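PDB 3I16: aluminum resistance protein from Clostridium novyi, which probably cleaves carbon-sulfur bonds as a pyridoxal-5'-phosphate-dependent lyase of the methionine gamma-lyase family, with a proposed part in aluminum resistance. Local coordinates for residues Asp212-Val217 with Gly234-Ala239; Glu42-Lys47 with Met225-Pro230; Asp76-Val81 with Ser289-Leu294. One frame throughout, in Å; residues are numbered along the deposited sequence.

Interaction 1. Residues Asp212-Val217 with Gly234-Ala239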
ATOM      1  N   ASP B 212     -25.307   7.321  36.347  1.00 21.19           N
ATOM      2  CA  ASP B 212     -24.331   8.064  35.553  1.00 22.24           C
ATOM      3  C   ASP B 212     -22.916   7.457  35.503  1.00 20.42           C
ATOM      4  O   ASP B 212     -22.081   7.960  34.761  1.00 23.95           O
ATOM      5  CB  ASP B 212     -24.280   9.557  35.959  1.00 22.06           C
ATOM      6  CG  ASP B 212     -23.752   9.797  37.375  1.00 31.08           C
ATOM      7  OD1 ASP B 212     -23.288   8.861  38.062  1.00 35.83           O
ATOM      8  OD2 ASP B 212     -23.811  10.968  37.811  1.00 46.91           O
ATOM      9  N   ILE B 213     -22.646   6.386  36.247  1.00 16.97           N
ATOM     10  CA  ILE B 213     -21.308   5.762  36.220  1.00 14.52           C
ATOM     11  C   ILE B 213     -21.071   5.100  34.853  1.00 12.73           C
ATOM     12  O   ILE B 213     -21.886   4.322  34.371  1.00 13.19           O
ATOM     13  CB  ILE B 213     -21.132   4.721  37.396  1.00 12.01           C
ATOM     14  CG1 ILE B 213     -21.275   5.417  38.750  1.00 11.99           C
ATOM     15  CG2 ILE B 213     -19.766   4.039  37.330  1.00 11.17           C
ATOM     16  CD1 ILE B 213     -21.470   4.459  39.938  1.00 13.88           C
ATOM     17  N   ILE B 214     -19.982   5.450  34.193  1.00 14.49           N
ATOM     18  CA  ILE B 214     -19.665   4.842  32.900  1.00 13.92           C
ATOM     19  C   ILE B 214     -19.173   3.409  33.157  1.00 14.15           C
ATOM     20  O   ILE B 214     -18.250   3.175  33.952  1.00 12.90           O
ATOM     21  CB  ILE B 214     -18.570   5.633  32.154  1.00 14.01           C
ATOM     22  CG1 ILE B 214     -19.046   7.046  31.839  1.00 17.99           C
ATOM     23  CG2 ILE B 214     -18.138   4.928  30.862  1.00 13.42           C
ATOM     24  CD1 ILE B 214     -20.413   7.114  31.116  1.00 21.74           C
ATOM     25  N   CYS B 215     -19.828   2.449  32.524  1.00 14.91           N
ATOM     26  CA  CYS B 215     -19.396   1.064  32.594  1.00 13.71           C
ATOM     27  C   CYS B 215     -18.573   0.744  31.346  1.00 14.90           C
ATOM     28  O   CYS B 215     -19.113   0.634  30.242  1.00 13.16           O
ATOM     29  CB  CYS B 215     -20.600   0.168  32.750  1.00 14.80           C
ATOM     30  SG  CYS B 215     -21.256   0.276  34.462  1.00 16.24           S
ATOM     31  N   PHE B 216     -17.260   0.629  31.549  1.00 13.96           N
ATOM     32  CA  PHE B 216     -16.290   0.375  30.495  1.00 13.73           C
ATOM     33  C   PHE B 216     -15.742  -1.058  30.512  1.00 12.36           C
ATOM     34  O   PHE B 216     -15.240  -1.522  31.522  1.00 13.49           O
ATOM     35  CB  PHE B 216     -15.133   1.385  30.621  1.00 14.21           C
ATOM     36  CG  PHE B 216     -14.001   1.159  29.654  1.00 16.18           C
ATOM     37  CD1 PHE B 216     -14.239   1.110  28.282  1.00 19.64           C
ATOM     38  CD2 PHE B 216     -12.692   1.083  30.100  1.00 17.49           C
ATOM     39  CE1 PHE B 216     -13.200   0.912  27.387  1.00 18.14           C
ATOM     40  CE2 PHE B 216     -11.625   0.909  29.202  1.00 17.08           C
ATOM     41  CZ  PHE B 216     -11.879   0.831  27.842  1.00 14.84           C
ATOM     42  N   VAL B 217     -15.832  -1.751  29.380  1.00 14.45           N
ATOM     43  CA  VAL B 217     -15.318  -3.116  29.288  1.00 12.64           C
ATOM     44  C   VAL B 217     -14.183  -3.246  28.293  1.00 12.67           C
ATOM     45  O   VAL B 217     -14.284  -2.811  27.141  1.00 12.07           O
ATOM     46  CB  VAL B 217     -16.410  -4.123  28.871  1.00 14.07           C
ATOM     47  CG1 VAL B 217     -15.821  -5.560  28.870  1.00 11.98           C
ATOM     48  CG2 VAL B 217     -17.617  -4.023  29.800  1.00  8.91           C
ATOM     49  N   GLY B 234     -25.596  -3.558  28.653  1.00 14.96           N
ATOM     50  CA  GLY B 234     -25.465  -2.282  29.363  1.00 14.88           C
ATOM     51  C   GLY B 234     -24.115  -1.572  29.420  1.00 13.09           C
ATOM     52  O   GLY B 234     -24.014  -0.547  30.075  1.00 14.81           O
ATOM     53  N   ALA B 235     -23.088  -2.085  28.754  1.00 13.05           N
ATOM     54  CA  ALA B 235     -21.788  -1.428  28.745  1.00 12.88           C
ATOM     55  C   ALA B 235     -21.939  -0.112  27.996  1.00 16.10           C
ATOM     56  O   ALA B 235     -22.561  -0.079  26.941  1.00 15.60           O
ATOM     57  CB  ALA B 235     -20.732  -2.312  28.050  1.00 14.19           C
ATOM     58  N   ASP B 236     -21.372   0.962  28.537  1.00 15.87           N
ATOM     59  CA  ASP B 236     -21.405   2.260  27.883  1.00 14.38           C
ATOM     60  C   ASP B 236     -20.314   2.367  26.834  1.00 14.11           C
ATOM     61  O   ASP B 236     -20.407   3.161  25.895  1.00 12.88           O
ATOM     62  CB  ASP B 236     -21.203   3.373  28.928  1.00 13.59           C
ATOM     63  CG  ASP B 236     -22.316   3.400  29.965  1.00 16.48           C
ATOM     64  OD1 ASP B 236     -23.433   3.799  29.619  1.00 17.11           O
ATOM     65  OD2 ASP B 236     -22.082   3.030  31.127  1.00 17.73           O
ATOM     66  N   LEU B 237     -19.256   1.594  27.018  1.00 15.14           N
ATOM     67  CA  LEU B 237     -18.096   1.679  26.141  1.00 13.85           C
ATOM     68  C   LEU B 237     -17.283   0.411  26.287  1.00 13.88           C
ATOM     69  O   LEU B 237     -17.140  -0.118  27.393  1.00 12.19           O
ATOM     70  CB  LEU B 237     -17.238   2.889  26.531  1.00 12.68           C
ATOM     71  CG  LEU B 237     -15.977   3.238  25.732  1.00 16.62           C
ATOM     72  CD1 LEU B 237     -16.308   3.673  24.312  1.00 10.23           C
ATOM     73  CD2 LEU B 237     -15.167   4.371  26.420  1.00 12.10           C
ATOM     74  N   ILE B 238     -16.752  -0.061  25.161  1.00 13.89           N
ATOM     75  CA  ILE B 238     -15.891  -1.223  25.122  1.00 14.25           C
ATOM     76  C   ILE B 238     -14.751  -0.868  24.224  1.00 14.14           C
ATOM     77  O   ILE B 238     -14.878   0.031  23.403  1.00 11.28           O
ATOM     78  CB  ILE B 238     -16.583  -2.509  24.577  1.00 14.65           C
ATOM     79  CG1 ILE B 238     -17.062  -2.343  23.120  1.00 16.23           C
ATOM     80  CG2 ILE B 238     -17.742  -2.915  25.479  1.00 17.29           C
ATOM     81  CD1 ILE B 238     -17.615  -3.643  22.530  1.00 12.16           C
ATOM     82  N   ALA B 239     -13.637  -1.579  24.374  1.00 13.77           N
ATOM     83  CA  ALA B 239     -12.473  -1.362  23.541  1.00 12.91           C
ATOM     84  C   ALA B 239     -11.781  -2.666  23.283  1.00 13.91           C
ATOM     85  O   ALA B 239     -11.871  -3.585  24.116  1.00 13.76           O
ATOM     86  CB  ALA B 239     -11.491  -0.383  24.216  1.00 11.60           C
TER

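Interaction 2. Residues Glu42-Lys47 with Met225-Pro230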
ATOM      1  N   GLU B  42     -22.910 -19.108  13.442  1.00 11.14           N
ATOM      2  CA  GLU B  42     -23.927 -18.872  12.445  1.00 12.98           C
ATOM      3  C   GLU B  42     -24.663 -17.549  12.720  1.00 13.65           C
ATOM      4  O   GLU B  42     -24.827 -16.716  11.823  1.00 12.76           O
ATOM      5  CB  GLU B  42     -24.916 -20.030  12.500  1.00 12.22           C
ATOM      6  CG  GLU B  42     -26.014 -19.965  11.509  1.00 15.63           C
ATOM      7  CD  GLU B  42     -26.874 -21.196  11.596  1.00 21.95           C
ATOM      8  OE1 GLU B  42     -27.579 -21.354  12.623  1.00 17.43           O
ATOM      9  OE2 GLU B  42     -26.833 -21.997  10.636  1.00 18.82           O
ATOM     10  N   PHE B  43     -25.141 -17.379  13.953  1.00 13.90           N
ATOM     11  CA  PHE B  43     -25.825 -16.130  14.327  1.00 12.74           C
ATOM     12  C   PHE B  43     -24.907 -14.920  14.121  1.00 14.06           C
ATOM     13  O   PHE B  43     -25.323 -13.882  13.560  1.00 13.04           O
ATOM     14  CB  PHE B  43     -26.250 -16.136  15.784  1.00 14.15           C
ATOM     15  CG  PHE B  43     -26.937 -14.868  16.194  1.00 14.44           C
ATOM     16  CD1 PHE B  43     -28.306 -14.723  16.032  1.00 15.18           C
ATOM     17  CD2 PHE B  43     -26.216 -13.819  16.693  1.00 11.34           C
ATOM     18  CE1 PHE B  43     -28.930 -13.580  16.388  1.00 14.05           C
ATOM     19  CE2 PHE B  43     -26.846 -12.643  17.037  1.00 14.70           C
ATOM     20  CZ  PHE B  43     -28.204 -12.534  16.895  1.00 16.53           C
ATOM     21  N   ASN B  44     -23.668 -15.059  14.599  1.00 13.33           N
ATOM     22  CA  ASN B  44     -22.708 -13.967  14.514  1.00 12.89           C
ATOM     23  C   ASN B  44     -22.338 -13.637  13.076  1.00 12.75           C
ATOM     24  O   ASN B  44     -22.095 -12.498  12.767  1.00 14.11           O
ATOM     25  CB  ASN B  44     -21.453 -14.232  15.374  1.00 12.26           C
ATOM     26  CG  ASN B  44     -21.713 -14.073  16.894  1.00 14.29           C
ATOM     27  OD1 ASN B  44     -22.644 -13.378  17.308  1.00 16.90           O
ATOM     28  ND2 ASN B  44     -20.881 -14.713  17.717  1.00 11.42           N
ATOM     29  N   GLN B  45     -22.329 -14.618  12.191  1.00 12.88           N
ATOM     30  CA  GLN B  45     -22.013 -14.351  10.815  1.00 13.47           C
ATOM     31  C   GLN B  45     -23.149 -13.504  10.235  1.00 12.53           C
ATOM     32  O   GLN B  45     -22.916 -12.559   9.484  1.00 15.68           O
ATOM     33  CB  GLN B  45     -21.866 -15.658  10.010  1.00 13.56           C
ATOM     34  CG  GLN B  45     -21.485 -15.423   8.537  1.00 15.68           C
ATOM     35  CD  GLN B  45     -20.058 -14.969   8.373  1.00 13.80           C
ATOM     36  OE1 GLN B  45     -19.147 -15.785   8.400  1.00 21.32           O
ATOM     37  NE2 GLN B  45     -19.853 -13.674   8.159  1.00  9.48           N
ATOM     38  N   LEU B  46     -24.384 -13.868  10.564  1.00 11.82           N
ATOM     39  CA  LEU B  46     -25.555 -13.146  10.070  1.00 14.00           C
ATOM     40  C   LEU B  46     -25.605 -11.716  10.634  1.00 12.47           C
ATOM     41  O   LEU B  46     -25.917 -10.773   9.913  1.00 10.55           O
ATOM     42  CB  LEU B  46     -26.820 -13.925  10.414  1.00 13.72           C
ATOM     43  CG  LEU B  46     -28.161 -13.334  10.038  1.00 15.18           C
ATOM     44  CD1 LEU B  46     -28.257 -13.020   8.528  1.00 14.83           C
ATOM     45  CD2 LEU B  46     -29.222 -14.305  10.482  1.00  9.71           C
ATOM     46  N   LYS B  47     -25.253 -11.574  11.908  1.00 12.51           N
ATOM     47  CA  LYS B  47     -25.178 -10.264  12.571  1.00 13.91           C
ATOM     48  C   LYS B  47     -24.224  -9.324  11.821  1.00 13.75           C
ATOM     49  O   LYS B  47     -24.560  -8.159  11.529  1.00 12.74           O
ATOM     50  CB  LYS B  47     -24.719 -10.444  14.029  1.00 14.60           C
ATOM     51  CG  LYS B  47     -24.510  -9.148  14.808  1.00 20.95           C
ATOM     52  CD  LYS B  47     -24.380  -9.369  16.318  1.00 20.25           C
ATOM     53  CE  LYS B  47     -23.110 -10.055  16.754  1.00 15.18           C
ATOM     54  NZ  LYS B  47     -23.117 -10.248  18.220  1.00 18.48           N
HETATM   55  N   MSE B 225     -17.535 -14.594  20.896  1.00 13.76           N
HETATM   56  CA  MSE B 225     -17.593 -15.803  21.719  1.00 15.07           C
HETATM   57  C   MSE B 225     -19.039 -16.164  22.044  1.00 15.63           C
HETATM   58  O   MSE B 225     -19.350 -17.330  22.345  1.00 16.72           O
HETATM   59  CB  MSE B 225     -16.823 -15.620  23.020  1.00 13.20           C
HETATM   60  CG  MSE B 225     -15.338 -15.434  22.882  1.00 17.12           C
HETATM   61 SE   MSE B 225     -14.384 -16.984  22.194  0.75 11.19          SE
HETATM   62  CE  MSE B 225     -14.574 -16.628  20.313  1.00  8.77           C
ATOM     63  N   ASP B 226     -19.913 -15.162  22.008  1.00 12.91           N
ATOM     64  CA  ASP B 226     -21.309 -15.353  22.326  1.00 15.11           C
ATOM     65  C   ASP B 226     -22.063 -14.570  21.270  1.00 14.73           C
ATOM     66  O   ASP B 226     -21.450 -13.873  20.461  1.00 14.68           O
ATOM     67  CB  ASP B 226     -21.594 -14.826  23.750  1.00 17.04           C
ATOM     68  CG  ASP B 226     -22.966 -15.212  24.267  1.00 19.91           C
ATOM     69  OD1 ASP B 226     -23.259 -16.409  24.363  1.00 31.32           O
ATOM     70  OD2 ASP B 226     -23.764 -14.311  24.554  1.00 26.98           O
ATOM     71  N   THR B 227     -23.384 -14.711  21.250  1.00 14.25           N
ATOM     72  CA  THR B 227     -24.217 -13.986  20.315  1.00 13.19           C
ATOM     73  C   THR B 227     -24.403 -12.543  20.797  1.00 15.71           C
ATOM     74  O   THR B 227     -24.818 -11.683  20.011  1.00 14.16           O
ATOM     75  CB  THR B 227     -25.593 -14.642  20.127  1.00 14.75           C
ATOM     76  OG1 THR B 227     -26.235 -14.739  21.395  1.00 15.63           O
ATOM     77  CG2 THR B 227     -25.449 -16.035  19.545  1.00 12.01           C
ATOM     78  N   LYS B 228     -24.121 -12.296  22.076  1.00 14.76           N
ATOM     79  CA  LYS B 228     -24.146 -10.950  22.644  1.00 16.88           C
ATOM     80  C   LYS B 228     -22.735 -10.446  22.953  1.00 16.13           C
ATOM     81  O   LYS B 228     -21.801 -11.226  23.151  1.00 18.55           O
ATOM     82  CB  LYS B 228     -24.949 -10.927  23.953  1.00 18.76           C
ATOM     83  CG  LYS B 228     -26.432 -11.173  23.794  1.00 18.36           C
ATOM     84  CD  LYS B 228     -27.182 -10.851  25.081  1.00 22.80           C
ATOM     85  CE  LYS B 228     -28.679 -10.894  24.865  1.00 23.62           C
ATOM     86  NZ  LYS B 228     -29.091 -12.217  24.364  1.00 27.65           N
ATOM     87  N   GLU B 229     -22.603  -9.130  23.009  1.00 16.57           N
ATOM     88  CA  GLU B 229     -21.357  -8.470  23.408  1.00 15.29           C
ATOM     89  C   GLU B 229     -21.694  -7.645  24.669  1.00 16.70           C
ATOM     90  O   GLU B 229     -22.870  -7.517  25.044  1.00 15.64           O
ATOM     91  CB  GLU B 229     -20.824  -7.615  22.272  1.00 12.67           C
ATOM     92  CG  GLU B 229     -20.348  -8.436  21.049  1.00 12.21           C
ATOM     93  CD  GLU B 229     -19.119  -9.300  21.318  1.00 14.65           C
ATOM     94  OE1 GLU B 229     -18.289  -8.920  22.163  1.00 19.02           O
ATOM     95  OE2 GLU B 229     -18.962 -10.354  20.645  1.00 17.04           O
ATOM     96  N   PRO B 230     -20.673  -7.090  25.340  1.00 17.68           N
ATOM     97  CA  PRO B 230     -20.984  -6.363  26.575  1.00 15.48           C
ATOM     98  C   PRO B 230     -21.899  -5.166  26.360  1.00 14.83           C
ATOM     99  O   PRO B 230     -22.619  -4.784  27.279  1.00 14.62           O
ATOM    100  CB  PRO B 230     -19.617  -5.918  27.080  1.00 15.55           C
ATOM    101  CG  PRO B 230     -18.676  -6.924  26.528  1.00 18.79           C
ATOM    102  CD  PRO B 230     -19.223  -7.262  25.158  1.00 16.42           C
TER
HETATM  103  O   HOH W   1     -21.028 -11.425  19.049  1.00 12.57           O

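Interaction 3. Residues Asp76-Val81 with Ser289-Leu294. With EDO (1,2-ethanediol), chain M.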
ATOM      1  N   ASP B  76     -15.600   6.280   7.790  1.00 15.81           N
ATOM      2  CA  ASP B  76     -16.849   6.639   8.452  1.00 17.18           C
ATOM      3  C   ASP B  76     -17.872   5.508   8.408  1.00 15.36           C
ATOM      4  O   ASP B  76     -18.569   5.290   9.377  1.00 17.09           O
ATOM      5  CB  ASP B  76     -17.464   7.894   7.809  1.00 18.48           C
ATOM      6  CG  ASP B  76     -16.592   9.139   7.978  1.00 22.75           C
ATOM      7  OD1 ASP B  76     -15.654   9.130   8.811  1.00 25.40           O
ATOM      8  OD2 ASP B  76     -16.856  10.127   7.259  1.00 29.20           O
ATOM      9  N   SER B  77     -17.976   4.816   7.280  1.00 13.88           N
ATOM     10  CA  SER B  77     -18.924   3.721   7.160  1.00 13.80           C
ATOM     11  C   SER B  77     -18.479   2.497   7.979  1.00 14.08           C
ATOM     12  O   SER B  77     -19.319   1.741   8.438  1.00 15.26           O
ATOM     13  CB  SER B  77     -19.179   3.361   5.699  1.00 13.11           C
ATOM     14  OG  SER B  77     -19.851   4.437   5.027  1.00 10.93           O
ATOM     15  N   LEU B  78     -17.173   2.329   8.197  1.00 14.77           N
ATOM     16  CA  LEU B  78     -16.675   1.202   8.990  1.00 14.39           C
ATOM     17  C   LEU B  78     -17.039   1.399  10.471  1.00 14.96           C
ATOM     18  O   LEU B  78     -17.386   0.437  11.161  1.00 16.70           O
ATOM     19  CB  LEU B  78     -15.157   1.021   8.812  1.00 16.72           C
ATOM     20  CG  LEU B  78     -14.519  -0.133   9.591  1.00 14.15           C
ATOM     21  CD1 LEU B  78     -15.183  -1.464   9.166  1.00 13.24           C
ATOM     22  CD2 LEU B  78     -12.984  -0.150   9.379  1.00 16.60           C
ATOM     23  N   ASP B  79     -16.965   2.641  10.948  1.00 13.60           N
ATOM     24  CA  ASP B  79     -17.394   2.956  12.303  1.00 13.99           C
ATOM     25  C   ASP B  79     -18.887   2.624  12.473  1.00 13.02           C
ATOM     26  O   ASP B  79     -19.290   2.024  13.486  1.00 11.09           O
ATOM     27  CB  ASP B  79     -17.154   4.418  12.648  1.00 14.13           C
ATOM     28  CG  ASP B  79     -15.679   4.767  12.798  1.00 18.48           C
ATOM     29  OD1 ASP B  79     -14.807   3.872  12.876  1.00 15.48           O
ATOM     30  OD2 ASP B  79     -15.381   5.977  12.804  1.00 16.68           O
ATOM     31  N   ALA B  80     -19.677   2.964  11.458  1.00 10.58           N
ATOM     32  CA  ALA B  80     -21.115   2.707  11.463  1.00  9.69           C
ATOM     33  C   ALA B  80     -21.416   1.227  11.445  1.00 11.32           C
ATOM     34  O   ALA B  80     -22.333   0.770  12.135  1.00 11.31           O
ATOM     35  CB  ALA B  80     -21.803   3.425  10.262  1.00  8.08           C
ATOM     36  N   VAL B  81     -20.668   0.469  10.643  1.00 11.96           N
ATOM     37  CA  VAL B  81     -20.841  -0.993  10.623  1.00 12.85           C
ATOM     38  C   VAL B  81     -20.527  -1.591  12.002  1.00 13.10           C
ATOM     39  O   VAL B  81     -21.273  -2.445  12.489  1.00 12.80           O
ATOM     40  CB  VAL B  81     -19.978  -1.671   9.532  1.00 12.37           C
ATOM     41  CG1 VAL B  81     -19.978  -3.186   9.692  1.00  9.12           C
ATOM     42  CG2 VAL B  81     -20.478  -1.277   8.138  1.00  8.66           C
ATOM     43  N   SER B 289      -9.039  -4.232   4.223  1.00 13.92           N
ATOM     44  CA  SER B 289      -8.660  -5.383   5.043  1.00 15.03           C
ATOM     45  C   SER B 289      -9.364  -5.346   6.396  1.00 15.68           C
ATOM     46  O   SER B 289      -9.569  -6.404   7.036  1.00 14.96           O
ATOM     47  CB  SER B 289      -7.132  -5.448   5.223  1.00 15.68           C
ATOM     48  OG  SER B 289      -6.684  -4.374   6.033  1.00 24.51           O
HETATM   49  N   MSE B 290      -9.718  -4.145   6.858  1.00 14.49           N
HETATM   50  CA  MSE B 290     -10.447  -4.029   8.129  0.50 14.95           C
HETATM   51  C   MSE B 290     -11.889  -4.476   7.972  1.00 14.21           C
HETATM   52  O   MSE B 290     -12.420  -5.173   8.849  1.00 14.29           O
HETATM   53  CB  MSE B 290     -10.371  -2.632   8.704  0.50 14.23           C
HETATM   54  CG  MSE B 290      -9.069  -2.386   9.413  0.50 15.48           C
HETATM   55 SE   MSE B 290      -9.038  -0.611  10.105  0.38 16.62          SE
HETATM   56  CE  MSE B 290      -8.322   0.319   8.545  0.50 18.04           C
ATOM     57  N   TYR B 291     -12.517  -4.099   6.862  1.00 14.55           N
ATOM     58  CA  TYR B 291     -13.880  -4.559   6.560  1.00 15.64           C
ATOM     59  C   TYR B 291     -13.867  -6.087   6.372  1.00 15.41           C
ATOM     60  O   TYR B 291     -14.671  -6.841   6.977  1.00 15.45           O
ATOM     61  CB  TYR B 291     -14.415  -3.958   5.254  1.00 15.36           C
ATOM     62  CG  TYR B 291     -14.977  -2.542   5.304  1.00 14.55           C
ATOM     63  CD1 TYR B 291     -16.247  -2.304   5.817  1.00 13.93           C
ATOM     64  CD2 TYR B 291     -14.283  -1.459   4.767  1.00 15.23           C
ATOM     65  CE1 TYR B 291     -16.791  -1.034   5.837  1.00 12.86           C
ATOM     66  CE2 TYR B 291     -14.818  -0.169   4.798  1.00 18.67           C
ATOM     67  CZ  TYR B 291     -16.084   0.030   5.335  1.00 17.30           C
ATOM     68  OH  TYR B 291     -16.673   1.286   5.364  1.00 14.18           O
ATOM     69  N   GLN B 292     -12.951  -6.548   5.525  1.00 15.03           N
ATOM     70  CA  GLN B 292     -12.892  -7.976   5.229  1.00 15.52           C
ATOM     71  C   GLN B 292     -12.607  -8.824   6.477  1.00 14.63           C
ATOM     72  O   GLN B 292     -13.194  -9.894   6.654  1.00 13.84           O
ATOM     73  CB  GLN B 292     -11.899  -8.280   4.112  1.00 15.07           C
ATOM     74  CG  GLN B 292     -12.147  -9.664   3.522  1.00 20.01           C
ATOM     75  CD  GLN B 292     -11.311  -9.998   2.327  1.00 19.98           C
ATOM     76  OE1 GLN B 292     -10.459  -9.219   1.900  1.00 20.32           O
ATOM     77  NE2 GLN B 292     -11.558 -11.184   1.757  1.00 20.29           N
ATOM     78  N   GLY B 293     -11.732  -8.315   7.346  1.00 14.60           N
ATOM     79  CA  GLY B 293     -11.397  -8.968   8.600  1.00 13.77           C
ATOM     80  C   GLY B 293     -12.587  -9.088   9.534  1.00 13.80           C
ATOM     81  O   GLY B 293     -12.802 -10.134  10.140  1.00 12.75           O
ATOM     82  N   LEU B 294     -13.376  -8.024   9.655  1.00 14.16           N
ATOM     83  CA  LEU B 294     -14.591  -8.085  10.495  1.00 12.17           C
ATOM     84  C   LEU B 294     -15.538  -9.165   9.986  1.00 12.95           C
ATOM     85  O   LEU B 294     -16.155  -9.915  10.770  1.00 13.89           O
ATOM     86  CB  LEU B 294     -15.336  -6.741  10.481  1.00 14.90           C
ATOM     87  CG  LEU B 294     -16.714  -6.685  11.156  1.00 11.24           C
ATOM     88  CD1 LEU B 294     -16.592  -7.046  12.622  1.00 10.04           C
ATOM     89  CD2 LEU B 294     -17.336  -5.312  10.971  1.00 13.17           C
TER
HETATM   90  C1  EDO M 430      -6.947  -8.594   1.405  1.00 48.05           C
HETATM   91  O1  EDO M 430      -6.734  -8.143   0.051  1.00 43.04           O
HETATM   92  C2  EDO M 430      -7.717  -7.579   2.242  1.00 46.62           C
HETATM   93  O2  EDO M 430      -8.940  -7.217   1.592  1.00 44.22           O

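Interaction 1. Residues Asp212-Val217 with Gly234-Ala239
With chi1 at -63°, the carboxylate of Asp236 lies beside its own backbone N, and OD2 is carried across to the amide of Cys215; Phe216, its CG anti to the backbone N (chi1 175°), swings its ring over to Leu237 and Ala239. The two chains are neighbouring parallel strands of the mixed seven-stranded sheet at the heart of the large domain, as in other fold-type-I pyridoxal phosphate enzymes. Asp236, the residue before strand 237-241, bonds both the backbone N and O of Cys215. Cys215 N points almost straight at Asp236 OD2 (2.7 Å, 177° at the hydrogen), and OD2 receives it on the lone pair facing away from OD1, while Asp236 N reaches Cys215 O at 2.8 Å. Lys207 of helix 196-209 makes a salt bridge to the same OD2 and a hydrogen bond to Ile213 O, so its charge probably helps the carboxylate sit close to that carbonyl. Regular pairing follows: Val217 N donates to Leu237 O (2.9 Å) and Ala239 N to Val217 O (3.1 Å), whereas Leu237 N to Cys215 O is weak. On one face of the sheet Phe216 and Leu237 pack together against helix 100-111, with Phe216 CD1 3.7 Å from Leu237 CG. The other face carries Val217 and Ile238, where Val217 CB meets Ile238 CG2 at 3.8 Å and Val217 CG2 reaches the methyl of Ala235. Beyond Leu237, the Phe216 ring turns an edge to the next residue but one: Ala239 CB lies near the ring plane, 3.8 Å from Phe216 CE1.

Interaction 2. Residues Glu42-Lys47 with Met225-Pro230
Asn44 on one turn of the long helix 17-54 comes closest to Thr227 in the irregular run 225-230, their CA atoms 6.0 Å apart, and it is side chains of the helix that reach across to backbone carbonyls. Asn44 gives an N-H of ND2 to Asp226 O (2.9 Å, 160° at the hydrogen). The acceptor lies in the amide plane of Asn44, but the donor sits well above the carbonyl plane of Asp226. One turn later Lys47 does much the same to the next carbonyl: its chain bends at chi3 (70°) to bring NZ within 2.9 Å of Thr227 O, again from above the carbonyl plane. NZ also makes a weak bond back to Asn44 OD1 at 3.3 Å. The loop they hold, between strands 214-218 and 237-241 of the large-domain sheet, is shaped by an Asx turn, Lys228 N donating to Asp226 OD2 at 3.2 Å. Beside these polar ends, the side chains of Phe43 and Thr227 cross at about a right angle, Phe43 CD2 3.6 Å from Thr227 CB, and the CG2 methyl rests near Phe43 CB and CD2. Leu3 and Thr6 of the second subunit pack on Thr227 and Phe43 respectively. A water accepts from Lys47 NZ and lies 2.8 Å from Glu229 OE2, whose stronger partner is the backbone N of Phe224. Glu229 OE1 is engaged by Arg184 in a salt bridge and by Asn219. Lys47 NZ itself stays 4.8 Å from Glu229 OE2, the charged atoms not in contact.

Interaction 3. Residues Asp76-Val81 with Ser289-Leu294
Leu78 and Tyr291 lie alongside one another and run oppositely, each side chain reaching toward the other's helix. They belong to two helices that pack side by side and run nearly parallel, 17° apart with their axes 10.9 Å from each other: helix 73-86, just ahead of the first strand of the large-domain sheet, and the long helix 287-318, which leads into the antiparallel sheet of the C-terminal part. Leu78 sets its CD1 methyl over one face of the Tyr291 ring, offset toward the rim, 3.9 Å from the centroid and 23° off the ring normal, a clear CH-pi contact. Its CB lies farther along the ring, 3.7 Å from Tyr291 CZ. The phenol is placed there by chi1 of -81°, which sets its CG beside the backbone N and sends the ring out along the flank of the other helix. Its hydroxyl ends up 3.1 Å from Leu78 N, but the angle is too poor for a hydrogen bond; what OH does make is a weak one to Gly74 O, one turn earlier in that helix. Leu78 CD2 lies 3.7 Å from CB of Met290, a selenomethionine with two modelled conformers. Phe383 of the second subunit also packs on Tyr291, so this ring belongs to the subunit interface as well. Next to it in the chain, Gln292 OE1 accepts from O2 of a 1,2-ethanediol (2.5 Å), probably from the crystallisation liquor. One turn on from Leu78, Val81 points at helix 287-318 and splits its methyls: CG2 comes to the edge of the Tyr291 ring, 4.4 Å from CE1. Its CG1 touches Leu294, while Ala51, Phe52 and Val48 of helix 17-54 close in on the pair; Val81 CG1 and Leu294 CD2 are 3.6 Å apart.

Interactions 1 and 2 share the connection between strands 214-218 and 237-241. Pro230, the last residue of 225-230, touches Val217 and Ile238 in the sheet, and its O lies 3.1 Å from Ala235 N, a probable hydrogen bond. Interaction 3 stands apart from the sheet contact, its nearest atoms about 11 Å away. From interaction 2 it is about 6 Å at the nearest atoms; helix 17-54 serves both, and both touch the second subunit. Interaction 1 lies nearer the cofactor than interaction 2: the Ala239 side chain is about 8 Å from bound pyridoxal phosphate, against about 13 Å for Glu229, and strand 214-218 ends at Asp218 in the cofactor pocket.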